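Local coordinates for protein ubiquitin-like-specific protease 2 (Saccharomyces cerevisiae, PDB 5LNB) that acts as a thiol protease of the peptidase C48 family that removes SUMO from modified proteins, represented here by its catalytic domain, at residues A[25-39]-A[50-63]. Numbering follows the deposited sequence.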
# COMPACT_ATOMS: atom_id res chain seq x y z
N TYR A 25 -1.72 -17.20 -6.53
CA TYR A 25 -2.87 -16.84 -5.70
C TYR A 25 -3.87 -16.04 -6.52
O TYR A 25 -3.50 -15.10 -7.23
CB TYR A 25 -2.42 -16.05 -4.48
CG TYR A 25 -3.48 -15.99 -3.41
CD1 TYR A 25 -4.34 -14.90 -3.31
CD2 TYR A 25 -3.63 -17.03 -2.51
CE1 TYR A 25 -5.32 -14.85 -2.33
CE2 TYR A 25 -4.59 -16.99 -1.53
CZ TYR A 25 -5.43 -15.91 -1.44
OH TYR A 25 -6.39 -15.91 -0.46
N LYS A 26 -5.15 -16.41 -6.41
CA LYS A 26 -6.25 -15.81 -7.16
C LYS A 26 -7.14 -15.03 -6.21
O LYS A 26 -7.74 -15.61 -5.29
CB LYS A 26 -7.06 -16.90 -7.87
CG LYS A 26 -7.26 -18.16 -7.00
CD LYS A 26 -8.19 -19.19 -7.66
CE LYS A 26 -8.28 -20.50 -6.87
NZ LYS A 26 -7.09 -21.40 -7.04
N PHE A 27 -7.25 -13.72 -6.43
CA PHE A 27 -8.12 -12.88 -5.61
C PHE A 27 -9.53 -12.81 -6.20
O PHE A 27 -9.77 -13.16 -7.36
CB PHE A 27 -7.54 -11.47 -5.46
CG PHE A 27 -6.31 -11.42 -4.60
CD1 PHE A 27 -6.41 -11.59 -3.23
CD2 PHE A 27 -5.07 -11.19 -5.16
CE1 PHE A 27 -5.29 -11.54 -2.43
CE2 PHE A 27 -3.95 -11.14 -4.37
CZ PHE A 27 -4.06 -11.31 -3.00
N ASN A 28 -10.48 -12.32 -5.39
CA ASN A 28 -11.89 -12.35 -5.77
C ASN A 28 -12.22 -11.39 -6.91
O ASN A 28 -13.28 -11.52 -7.52
CB ASN A 28 -12.78 -12.04 -4.57
CG ASN A 28 -12.73 -13.12 -3.50
OD1 ASN A 28 -12.50 -12.84 -2.32
ND2 ASN A 28 -12.95 -14.36 -3.91
N ASP A 29 -11.35 -10.43 -7.21
CA ASP A 29 -11.54 -9.58 -8.38
C ASP A 29 -10.97 -10.20 -9.66
O ASP A 29 -10.82 -9.50 -10.66
CB ASP A 29 -10.92 -8.20 -8.14
CG ASP A 29 -9.41 -8.26 -7.97
OD1 ASP A 29 -8.85 -9.38 -7.96
OD2 ASP A 29 -8.78 -7.18 -7.85
N GLY A 30 -10.63 -11.49 -9.63
CA GLY A 30 -10.06 -12.17 -10.78
C GLY A 30 -8.57 -11.99 -10.99
O GLY A 30 -8.01 -12.64 -11.89
N SER A 31 -7.90 -11.14 -10.22
CA SER A 31 -6.47 -10.93 -10.40
C SER A 31 -5.66 -12.08 -9.81
O SER A 31 -6.05 -12.71 -8.82
CB SER A 31 -6.02 -9.60 -9.78
OG SER A 31 -6.41 -9.51 -8.43
N SER A 32 -4.50 -12.33 -10.41
CA SER A 32 -3.67 -13.48 -10.08
C SER A 32 -2.25 -13.02 -9.81
O SER A 32 -1.70 -12.19 -10.55
CB SER A 32 -3.70 -14.51 -11.22
OG SER A 32 -2.99 -15.68 -10.86
N TYR A 33 -1.65 -13.54 -8.74
CA TYR A 33 -0.29 -13.19 -8.35
C TYR A 33 0.56 -14.45 -8.24
O TYR A 33 0.11 -15.46 -7.69
CB TYR A 33 -0.25 -12.43 -7.01
CG TYR A 33 -0.87 -11.05 -7.04
CD1 TYR A 33 -2.23 -10.88 -7.29
CD2 TYR A 33 -0.11 -9.92 -6.79
CE1 TYR A 33 -2.81 -9.61 -7.31
CE2 TYR A 33 -0.66 -8.65 -6.80
CZ TYR A 33 -2.02 -8.50 -7.06
OH TYR A 33 -2.57 -7.23 -7.07
N THR A 34 1.78 -14.38 -8.75
CA THR A 34 2.75 -15.46 -8.61
C THR A 34 3.87 -15.00 -7.69
O THR A 34 4.46 -13.94 -7.91
CB THR A 34 3.32 -15.88 -9.97
OG1 THR A 34 2.29 -16.54 -10.73
CG2 THR A 34 4.49 -16.83 -9.78
N ILE A 35 4.14 -15.79 -6.65
CA ILE A 35 5.20 -15.50 -5.70
C ILE A 35 6.23 -16.61 -5.81
O ILE A 35 5.94 -17.77 -5.47
CB ILE A 35 4.67 -15.40 -4.26
CG1 ILE A 35 3.66 -14.25 -4.15
CG2 ILE A 35 5.83 -15.27 -3.28
CD1 ILE A 35 4.21 -12.92 -4.59
N THR A 36 7.43 -16.27 -6.28
CA THR A 36 8.49 -17.26 -6.44
C THR A 36 9.38 -17.30 -5.20
O THR A 36 9.28 -16.45 -4.30
CB THR A 36 9.35 -16.96 -7.67
OG1 THR A 36 10.12 -15.77 -7.44
CG2 THR A 36 8.49 -16.79 -8.93
N ASN A 37 10.27 -18.30 -5.16
CA ASN A 37 11.22 -18.39 -4.06
C ASN A 37 12.12 -17.16 -4.03
O ASN A 37 12.46 -16.66 -2.95
CB ASN A 37 12.06 -19.66 -4.18
CG ASN A 37 13.05 -19.80 -3.03
OD1 ASN A 37 12.65 -19.98 -1.89
ND2 ASN A 37 14.34 -19.71 -3.33
N GLN A 38 12.51 -16.65 -5.20
CA GLN A 38 13.31 -15.43 -5.26
C GLN A 38 12.63 -14.28 -4.53
O GLN A 38 13.30 -13.43 -3.94
CB GLN A 38 13.59 -15.08 -6.72
CG GLN A 38 14.93 -14.40 -6.97
CD GLN A 38 16.14 -15.30 -6.65
OE1 GLN A 38 17.24 -14.80 -6.41
NE2 GLN A 38 15.93 -16.62 -6.65
N ASP A 39 11.29 -14.22 -4.55
CA ASP A 39 10.55 -13.19 -3.83
C ASP A 39 10.43 -13.54 -2.35
O ASP A 39 10.66 -12.70 -1.47
CB ASP A 39 9.15 -12.99 -4.43
CG ASP A 39 9.18 -12.75 -5.93
OD1 ASP A 39 10.03 -11.97 -6.39
OD2 ASP A 39 8.35 -13.35 -6.65
N ASN A 50 11.08 -6.87 -1.65
CA ASN A 50 10.94 -6.54 -3.07
C ASN A 50 9.49 -6.20 -3.43
O ASN A 50 8.56 -6.36 -2.63
CB ASN A 50 11.46 -7.69 -3.95
CG ASN A 50 10.74 -9.00 -3.68
OD1 ASN A 50 9.52 -9.10 -3.82
ND2 ASN A 50 11.51 -10.01 -3.30
N ASP A 51 9.30 -5.72 -4.66
CA ASP A 51 7.99 -5.26 -5.12
C ASP A 51 6.96 -6.38 -5.11
O ASP A 51 5.78 -6.14 -4.84
CB ASP A 51 8.09 -4.68 -6.53
CG ASP A 51 9.12 -3.58 -6.63
OD1 ASP A 51 9.05 -2.63 -5.83
OD2 ASP A 51 10.00 -3.67 -7.52
N SER A 52 7.38 -7.60 -5.44
CA SER A 52 6.44 -8.72 -5.52
C SER A 52 5.80 -8.97 -4.17
O SER A 52 4.58 -9.11 -4.06
CB SER A 52 7.16 -9.98 -6.01
OG SER A 52 7.70 -9.76 -7.29
N ILE A 53 6.62 -9.05 -3.13
CA ILE A 53 6.11 -9.31 -1.79
C ILE A 53 5.22 -8.17 -1.34
O ILE A 53 4.11 -8.38 -0.83
CB ILE A 53 7.28 -9.53 -0.81
CG1 ILE A 53 8.03 -10.83 -1.14
CG2 ILE A 53 6.75 -9.55 0.60
CD1 ILE A 53 7.17 -12.08 -1.10
N LEU A 54 5.68 -6.94 -1.52
CA LEU A 54 4.91 -5.81 -1.02
C LEU A 54 3.60 -5.65 -1.77
O LEU A 54 2.55 -5.46 -1.15
CB LEU A 54 5.75 -4.53 -1.09
CG LEU A 54 5.05 -3.40 -0.35
CD1 LEU A 54 6.06 -2.68 0.48
CD2 LEU A 54 4.35 -2.46 -1.34
N ASP A 55 3.63 -5.73 -3.11
CA ASP A 55 2.37 -5.57 -3.85
C ASP A 55 1.41 -6.72 -3.57
O ASP A 55 0.20 -6.51 -3.50
CB ASP A 55 2.64 -5.41 -5.36
CG ASP A 55 3.30 -4.07 -5.71
OD1 ASP A 55 2.98 -3.07 -5.06
OD2 ASP A 55 4.16 -4.02 -6.61
N PHE A 56 1.93 -7.94 -3.38
CA PHE A 56 1.04 -9.04 -3.02
C PHE A 56 0.33 -8.76 -1.70
O PHE A 56 -0.89 -8.93 -1.60
CB PHE A 56 1.80 -10.36 -2.93
CG PHE A 56 0.95 -11.47 -2.39
CD1 PHE A 56 0.00 -12.07 -3.19
CD2 PHE A 56 1.07 -11.88 -1.08
CE1 PHE A 56 -0.79 -13.10 -2.70
CE2 PHE A 56 0.27 -12.90 -0.58
CZ PHE A 56 -0.66 -13.50 -1.40
N PHE A 57 1.08 -8.35 -0.68
CA PHE A 57 0.48 -8.24 0.64
C PHE A 57 -0.40 -7.01 0.80
O PHE A 57 -1.40 -7.06 1.53
CB PHE A 57 1.56 -8.25 1.71
CG PHE A 57 1.89 -9.62 2.19
CD1 PHE A 57 0.92 -10.40 2.81
CD2 PHE A 57 3.17 -10.14 2.04
CE1 PHE A 57 1.21 -11.68 3.28
CE2 PHE A 57 3.47 -11.42 2.52
CZ PHE A 57 2.49 -12.19 3.14
N THR A 58 -0.08 -5.89 0.16
CA THR A 58 -1.02 -4.77 0.20
C THR A 58 -2.34 -5.18 -0.42
O THR A 58 -3.41 -4.93 0.15
CB THR A 58 -0.44 -3.54 -0.51
OG1 THR A 58 -0.23 -3.84 -1.90
CG2 THR A 58 0.88 -3.12 0.12
N LYS A 59 -2.29 -5.86 -1.56
CA LYS A 59 -3.48 -6.45 -2.15
C LYS A 59 -4.14 -7.44 -1.20
O LYS A 59 -5.35 -7.40 -0.98
CB LYS A 59 -3.11 -7.13 -3.47
CG LYS A 59 -4.27 -7.78 -4.19
CD LYS A 59 -5.15 -6.74 -4.84
CE LYS A 59 -6.08 -7.38 -5.88
NZ LYS A 59 -7.25 -6.50 -6.18
N PHE A 60 -3.33 -8.32 -0.60
CA PHE A 60 -3.88 -9.36 0.27
C PHE A 60 -4.68 -8.75 1.43
O PHE A 60 -5.82 -9.15 1.68
CB PHE A 60 -2.73 -10.23 0.78
CG PHE A 60 -3.19 -11.39 1.62
CD1 PHE A 60 -3.64 -12.56 1.03
CD2 PHE A 60 -3.17 -11.30 3.00
CE1 PHE A 60 -4.06 -13.62 1.80
CE2 PHE A 60 -3.59 -12.37 3.78
CZ PHE A 60 -4.03 -13.53 3.18
N TYR A 61 -4.10 -7.78 2.14
CA TYR A 61 -4.77 -7.25 3.32
C TYR A 61 -5.91 -6.29 2.99
O TYR A 61 -6.82 -6.12 3.82
CB TYR A 61 -3.76 -6.58 4.25
CG TYR A 61 -2.88 -7.61 4.92
CD1 TYR A 61 -3.44 -8.62 5.69
CD2 TYR A 61 -1.50 -7.60 4.75
CE1 TYR A 61 -2.65 -9.59 6.29
CE2 TYR A 61 -0.70 -8.56 5.35
CZ TYR A 61 -1.28 -9.54 6.11
OH TYR A 61 -0.49 -10.49 6.71
N ILE A 62 -5.91 -5.68 1.81
CA ILE A 62 -7.06 -4.87 1.44
C ILE A 62 -8.23 -5.74 1.02
O ILE A 62 -9.39 -5.46 1.35
CB ILE A 62 -6.67 -3.86 0.35
CG1 ILE A 62 -5.74 -2.80 0.95
CG2 ILE A 62 -7.90 -3.23 -0.26
CD1 ILE A 62 -5.23 -1.79 -0.05
N GLU A 63 -7.95 -6.84 0.33
CA GLU A 63 -9.00 -7.80 -0.00
C GLU A 63 -9.60 -8.41 1.26
O GLU A 63 -10.81 -8.65 1.33
CB GLU A 63 -8.44 -8.89 -0.91
CG GLU A 63 -8.11 -8.39 -2.31
CD GLU A 63 -9.37 -8.16 -3.15
OE1 GLU A 63 -10.34 -8.93 -2.98
OE2 GLU A 63 -9.37 -7.22 -3.99
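The methylene CG of K59 lies over one face of the F27 ring, 3.7 Å from its centroid, a CH-pi contact, while CD1 of Y25 overlies the opposite face. The lysine chain runs on past the phenol end of Y33, whose OH sits 3.4 Å from K59 CG. K59 NZ, led there by a bend at chi2 (75°), then forms a salt bridge with D29 OD2 and a second, within the helix, with E63 OE2 at 3.1 Å. The modelled separation of K59 NZ and D29 OD2, 2.4 Å, is improbably short, so its exact geometry is doubtful. Next along the hairpin face, F56, with CG anti to its backbone N (chi1 173°), extends its ring between Y25, Y33 and I35. Its edge is turned toward the face of Y25, an offset edge-to-face pair with planes at 88°, and its CE1 comes within 3.7 Å of F27 CZ. CD1 of I35 closes on F56 CB at 3.9 Å. At the far end, the carboxylate of D39 lies against S52 CB and its backbone O against I53 CG1, and N50 ND2 makes a weak 3.4 Å bond to D39 O.

Second-shell bonds set these groups. S31 N donates to D29 OD1, closing an Asx turn in the hairpin loop; N50 OD1 caps helix 51-67 by accepting from I53 N; D39 OD2 receives T36 N, tying down the first turn of helix 37-40. R73 is a further partner of E63, and L272 and L275 of helix 264-285 pack on F56 and Y25.

The two-stranded hairpin 23-35 thus packs lengthwise along helix 51-67 of the Ulp1-type protease domain, strand 32-35 running roughly antiparallel to it, on an aromatic cluster bounded by ionic bonds at the loop end. One ammonium between two carboxylates, with R73 nearby, would offset the closeness of D29 and E63 and probably favour keeping both ionised.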